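Local atomic coordinates of ribokinase (Arabidopsis thaliana, PDB entry 6ILS), a protein that phosphorylates D-ribose at O-5 using ATP and a divalent metal, yielding D-ribose 5-phosphate for nucleotide and amino acid synthesis or the pentose phosphate pathway. Residues I165-G170 against A257-T262. Sequence-based numbering, arbitrary orientation.
Sequences ILDVGG and AGDTFT. With ATP (adenosine-5'-triphosphate), chain E; RIB (alpha-D-ribofuranose), chain F.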
ATOM      1  N   ILE B 165     -13.523   7.817  26.557  1.00 17.32           N
ATOM      2  CA  ILE B 165     -12.187   7.271  26.740  1.00 17.74           C
ATOM      3  C   ILE B 165     -11.259   7.762  25.647  1.00 18.44           C
ATOM      4  O   ILE B 165     -11.568   7.647  24.456  1.00 20.10           O
ATOM      5  CB  ILE B 165     -12.208   5.698  26.732  1.00 16.91           C
ATOM      6  CG1 ILE B 165     -13.161   5.184  27.812  1.00 21.74           C
ATOM      7  CG2 ILE B 165     -10.792   5.157  26.892  1.00 20.85           C
ATOM      8  CD1 ILE B 165     -13.281   3.658  27.871  1.00 24.11           C
ATOM      9  N   LEU B 166     -10.122   8.312  26.049  1.00 17.04           N
ATOM     10  CA  LEU B 166      -9.109   8.734  25.116  1.00 16.80           C
ATOM     11  C   LEU B 166      -7.891   7.832  25.226  1.00 18.59           C
ATOM     12  O   LEU B 166      -7.182   7.816  26.240  1.00 17.96           O
ATOM     13  CB  LEU B 166      -8.717  10.206  25.352  1.00 18.27           C
ATOM     14  CG  LEU B 166      -7.522  10.697  24.542  1.00 18.47           C
ATOM     15  CD1 LEU B 166      -7.831  10.763  23.031  1.00 16.58           C
ATOM     16  CD2 LEU B 166      -7.062  12.086  25.052  1.00 24.13           C
ATOM     17  N   ASP B 167      -7.673   7.062  24.168  1.00 19.06           N
ATOM     18  CA  ASP B 167      -6.485   6.244  24.024  1.00 19.73           C
ATOM     19  C   ASP B 167      -5.403   7.194  23.570  1.00 22.19           C
ATOM     20  O   ASP B 167      -5.639   8.024  22.684  1.00 20.39           O
ATOM     21  CB  ASP B 167      -6.751   5.100  23.026  1.00 21.05           C
ATOM     22  CG  ASP B 167      -5.496   4.357  22.605  1.00 25.54           C
ATOM     23  OD1 ASP B 167      -4.470   4.422  23.305  1.00 26.56           O
ATOM     24  OD2 ASP B 167      -5.538   3.697  21.537  1.00 30.77           O
ATOM     25  N   VAL B 168      -4.233   7.110  24.189  1.00 20.53           N
ATOM     26  CA  VAL B 168      -3.185   8.092  23.933  1.00 22.38           C
ATOM     27  C   VAL B 168      -2.386   7.658  22.720  1.00 24.94           C
ATOM     28  O   VAL B 168      -1.592   8.421  22.172  1.00 25.82           O
ATOM     29  CB  VAL B 168      -2.285   8.288  25.185  1.00 24.25           C
ATOM     30  CG1 VAL B 168      -1.207   9.325  24.933  1.00 25.93           C
ATOM     31  CG2 VAL B 168      -3.134   8.747  26.328  1.00 22.50           C
ATOM     32  N   GLY B 169      -2.636   6.435  22.257  1.00 24.36           N
ATOM     33  CA  GLY B 169      -1.957   5.929  21.081  1.00 22.53           C
ATOM     34  C   GLY B 169      -2.178   6.812  19.863  1.00 22.65           C
ATOM     35  O   GLY B 169      -3.278   7.335  19.651  1.00 20.74           O
ATOM     36  N   GLY B 170      -1.122   6.972  19.076  1.00 23.90           N
ATOM     37  CA  GLY B 170      -1.151   7.796  17.880  1.00 24.34           C
ATOM     38  C   GLY B 170      -0.007   8.800  17.899  1.00 29.12           C
ATOM     39  O   GLY B 170       1.146   8.440  18.129  1.00 28.93           O
ATOM     40  N   ALA B 257      -3.308  -5.301  19.901  1.00 22.08           N
ATOM     41  CA  ALA B 257      -3.661  -5.800  21.238  1.00 24.05           C
ATOM     42  C   ALA B 257      -3.994  -4.684  22.226  1.00 19.93           C
ATOM     43  O   ALA B 257      -4.882  -4.836  23.066  1.00 20.17           O
ATOM     44  CB  ALA B 257      -2.540  -6.668  21.782  1.00 29.50           C
ATOM     45  N   GLY B 258      -3.277  -3.570  22.154  1.00 20.02           N
ATOM     46  CA  GLY B 258      -3.627  -2.427  22.974  1.00 23.37           C
ATOM     47  C   GLY B 258      -5.000  -1.893  22.602  1.00 17.65           C
ATOM     48  O   GLY B 258      -5.769  -1.475  23.462  1.00 16.59           O
ATOM     49  N   ASP B 259      -5.302  -1.896  21.308  1.00 17.75           N
ATOM     50  CA  ASP B 259      -6.613  -1.464  20.838  1.00 15.18           C
ATOM     51  C   ASP B 259      -7.702  -2.389  21.347  1.00 16.94           C
ATOM     52  O   ASP B 259      -8.771  -1.939  21.771  1.00 16.20           O
ATOM     53  CB  ASP B 259      -6.646  -1.410  19.309  1.00 18.05           C
ATOM     54  CG  ASP B 259      -5.706  -0.353  18.750  1.00 22.25           C
ATOM     55  OD1 ASP B 259      -5.663   0.740  19.346  1.00 23.34           O
ATOM     56  OD2 ASP B 259      -5.010  -0.625  17.745  1.00 20.87           O
ATOM     57  N   THR B 260      -7.413  -3.688  21.313  1.00 14.24           N
ATOM     58  CA  THR B 260      -8.336  -4.697  21.810  1.00 13.76           C
ATOM     59  C   THR B 260      -8.579  -4.492  23.302  1.00 12.58           C
ATOM     60  O   THR B 260      -9.725  -4.527  23.781  1.00 13.65           O
ATOM     61  CB  THR B 260      -7.768  -6.096  21.556  1.00 17.34           C
ATOM     62  OG1 THR B 260      -7.668  -6.307  20.132  1.00 21.11           O
ATOM     63  CG2 THR B 260      -8.652  -7.155  22.169  1.00 14.76           C
ATOM     64  N   PHE B 261      -7.490  -4.278  24.034  1.00 14.61           N
ATOM     65  CA  PHE B 261      -7.585  -4.081  25.483  1.00 16.36           C
ATOM     66  C   PHE B 261      -8.535  -2.923  25.797  1.00 15.98           C
ATOM     67  O   PHE B 261      -9.454  -3.038  26.616  1.00 13.20           O
ATOM     68  CB  PHE B 261      -6.203  -3.816  26.098  1.00 13.17           C
ATOM     69  CG  PHE B 261      -6.235  -3.725  27.611  1.00 15.71           C
ATOM     70  CD1 PHE B 261      -6.506  -2.523  28.251  1.00 17.23           C
ATOM     71  CD2 PHE B 261      -6.039  -4.854  28.381  1.00 15.77           C
ATOM     72  CE1 PHE B 261      -6.566  -2.446  29.642  1.00 16.35           C
ATOM     73  CE2 PHE B 261      -6.094  -4.789  29.775  1.00 18.57           C
ATOM     74  CZ  PHE B 261      -6.368  -3.577  30.405  1.00 18.64           C
ATOM     75  N   THR B 262      -8.307  -1.802  25.126  1.00 15.07           N
ATOM     76  CA  THR B 262      -9.061  -0.583  25.424  1.00 13.75           C
ATOM     77  C   THR B 262     -10.524  -0.721  25.013  1.00 14.96           C
ATOM     78  O   THR B 262     -11.430  -0.387  25.772  1.00 16.82           O
ATOM     79  CB  THR B 262      -8.430   0.647  24.712  1.00 19.55           C
ATOM     80  OG1 THR B 262      -7.040   0.718  25.050  1.00 21.26           O
ATOM     81  CG2 THR B 262      -9.116   1.921  25.163  1.00 19.56           C
TER
HETATM   82  PG  ATP E 401      -0.165  -0.377  23.649  1.00 43.93           P
HETATM   83  O1G ATP E 401      -1.132   0.733  23.850  1.00 40.11           O
HETATM   84  O2G ATP E 401      -0.469  -1.126  22.361  1.00 44.89           O
HETATM   85  O3G ATP E 401       1.237   0.137  23.532  1.00 47.42           O
HETATM   86  PB  ATP E 401       0.917  -2.045  25.636  1.00 43.00           P
HETATM   87  O1B ATP E 401       0.410  -2.831  26.766  1.00 35.53           O
HETATM   88  O2B ATP E 401       1.871  -1.084  26.180  1.00 42.99           O
HETATM   89  O3B ATP E 401      -0.303  -1.320  24.938  1.00 42.07           O
HETATM   90  PA  ATP E 401       1.835  -4.426  24.241  1.00 48.85           P
HETATM   91  O1A ATP E 401       3.035  -4.955  25.019  1.00 43.66           O
HETATM   92  O2A ATP E 401       2.023  -4.688  22.768  1.00 39.60           O
HETATM   93  O3A ATP E 401       1.689  -2.866  24.479  1.00 58.03           O
HETATM   94  O5' ATP E 401       0.547  -5.179  24.715  1.00 39.85           O
HETATM   95  C5' ATP E 401      -0.724  -4.797  24.227  1.00 38.15           C
HETATM   96  C4' ATP E 401      -1.814  -5.583  25.071  1.00 33.86           C
HETATM   97  O4' ATP E 401      -1.535  -7.098  24.972  1.00 33.02           O
HETATM   98  C3' ATP E 401      -1.695  -5.275  26.291  1.00 33.85           C
HETATM   99  O3' ATP E 401      -2.989  -5.216  26.917  1.00 26.51           O
HETATM  100  C2' ATP E 401      -0.821  -6.488  27.010  1.00 31.28           C
HETATM  101  O2' ATP E 401      -1.144  -6.465  28.430  1.00 29.98           O
HETATM  102  C1' ATP E 401      -1.144  -7.554  26.401  1.00 31.39           C
HETATM  103  N9  ATP E 401       0.036  -8.419  26.213  1.00 32.53           N
HETATM  104  C8  ATP E 401       1.335  -8.311  25.806  1.00 33.53           C
HETATM  105  N7  ATP E 401       1.894  -9.549  25.879  1.00 35.44           N
HETATM  106  C5  ATP E 401       0.933 -10.424  26.322  1.00 32.19           C
HETATM  107  C6  ATP E 401       0.969 -11.795  26.571  1.00 35.38           C
HETATM  108  N6  ATP E 401       2.083 -12.690  26.422  1.00 36.58           N
HETATM  109  N1  ATP E 401      -0.127 -12.411  27.012  1.00 29.28           N
HETATM  110  C2  ATP E 401      -1.295 -11.704  27.208  1.00 26.86           C
HETATM  111  N3  ATP E 401      -1.345 -10.369  26.966  1.00 22.87           N
HETATM  112  C4  ATP E 401      -0.217  -9.731  26.524  1.00 31.00           C
HETATM  113  O5  RIB F 402      -2.650   0.016  17.173  1.00 23.86           O
HETATM  114  C5  RIB F 402      -2.490  -0.507  15.881  1.00 29.46           C
HETATM  115  C4  RIB F 402      -2.582   0.503  14.932  1.00 31.25           C
HETATM  116  O4  RIB F 402      -1.638   1.648  15.200  1.00 37.35           O
HETATM  117  C3  RIB F 402      -2.023  -0.123  13.581  1.00 35.27           C
HETATM  118  O3  RIB F 402      -3.166  -0.825  12.891  1.00 32.26           O
HETATM  119  C2  RIB F 402      -1.458   0.813  12.963  1.00 35.67           C
HETATM  120  O2  RIB F 402      -2.177   1.222  11.732  1.00 29.15           O
HETATM  121  C1  RIB F 402      -1.310   2.097  14.017  1.00 36.28           C
HETATM  122  O1  RIB F 402      -2.154   3.123  13.640  1.00 29.79           O
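Ile-165 sets its CG2 methyl against CG2 of Thr-262, 4.0 Å away, the two side chains running past one another in opposite senses. This is the apolar end of a buried contact between a central strand of the large sheet and the first turns of helix 257-270. The same chi1 (-53°) that puts Thr-262 OG1 beside its backbone N, bonded to Gly-258 O at 3.0 Å, turns CG2 to the strand; Thr-262 N reaches that same oxygen from the opposite face of its plane.

Nearer the ligands the contact becomes acidic. Asp-167 OD2 stands 3.7 Å from Asp-259 OD1, the side chains crossing at about a right angle with carboxylate planes 69° apart. Asp-167 OD1 takes the Gly-169 N-H from above the carboxylate plane at 2.9 Å, closing an Asx turn, and also forms a salt bridge with Lys-225, whose NZ is hydrogen-bonded to Thr-262 OG1 as well.

Ala-257, Gly-258 and Asp-259 belong to the GAGD motif of PfkB kinases, and Gly-258 CA lies 3.5 Å from ATP O2G. Asp-259, the predicted proton acceptor, receives ribose O5 on its OD2 at 2.5 Å. Asn-44 ND2 also bonds that oxygen, while Gln-45 NE2 bonds Asp-259 OD1 and, weakly, Asp-167 OD2. The ligand bond engages the very hydroxyl that is phosphorylated, consistent with Asp-259 acting as the base, while the salt bridge from Lys-225 probably offsets the charge of Asp-167.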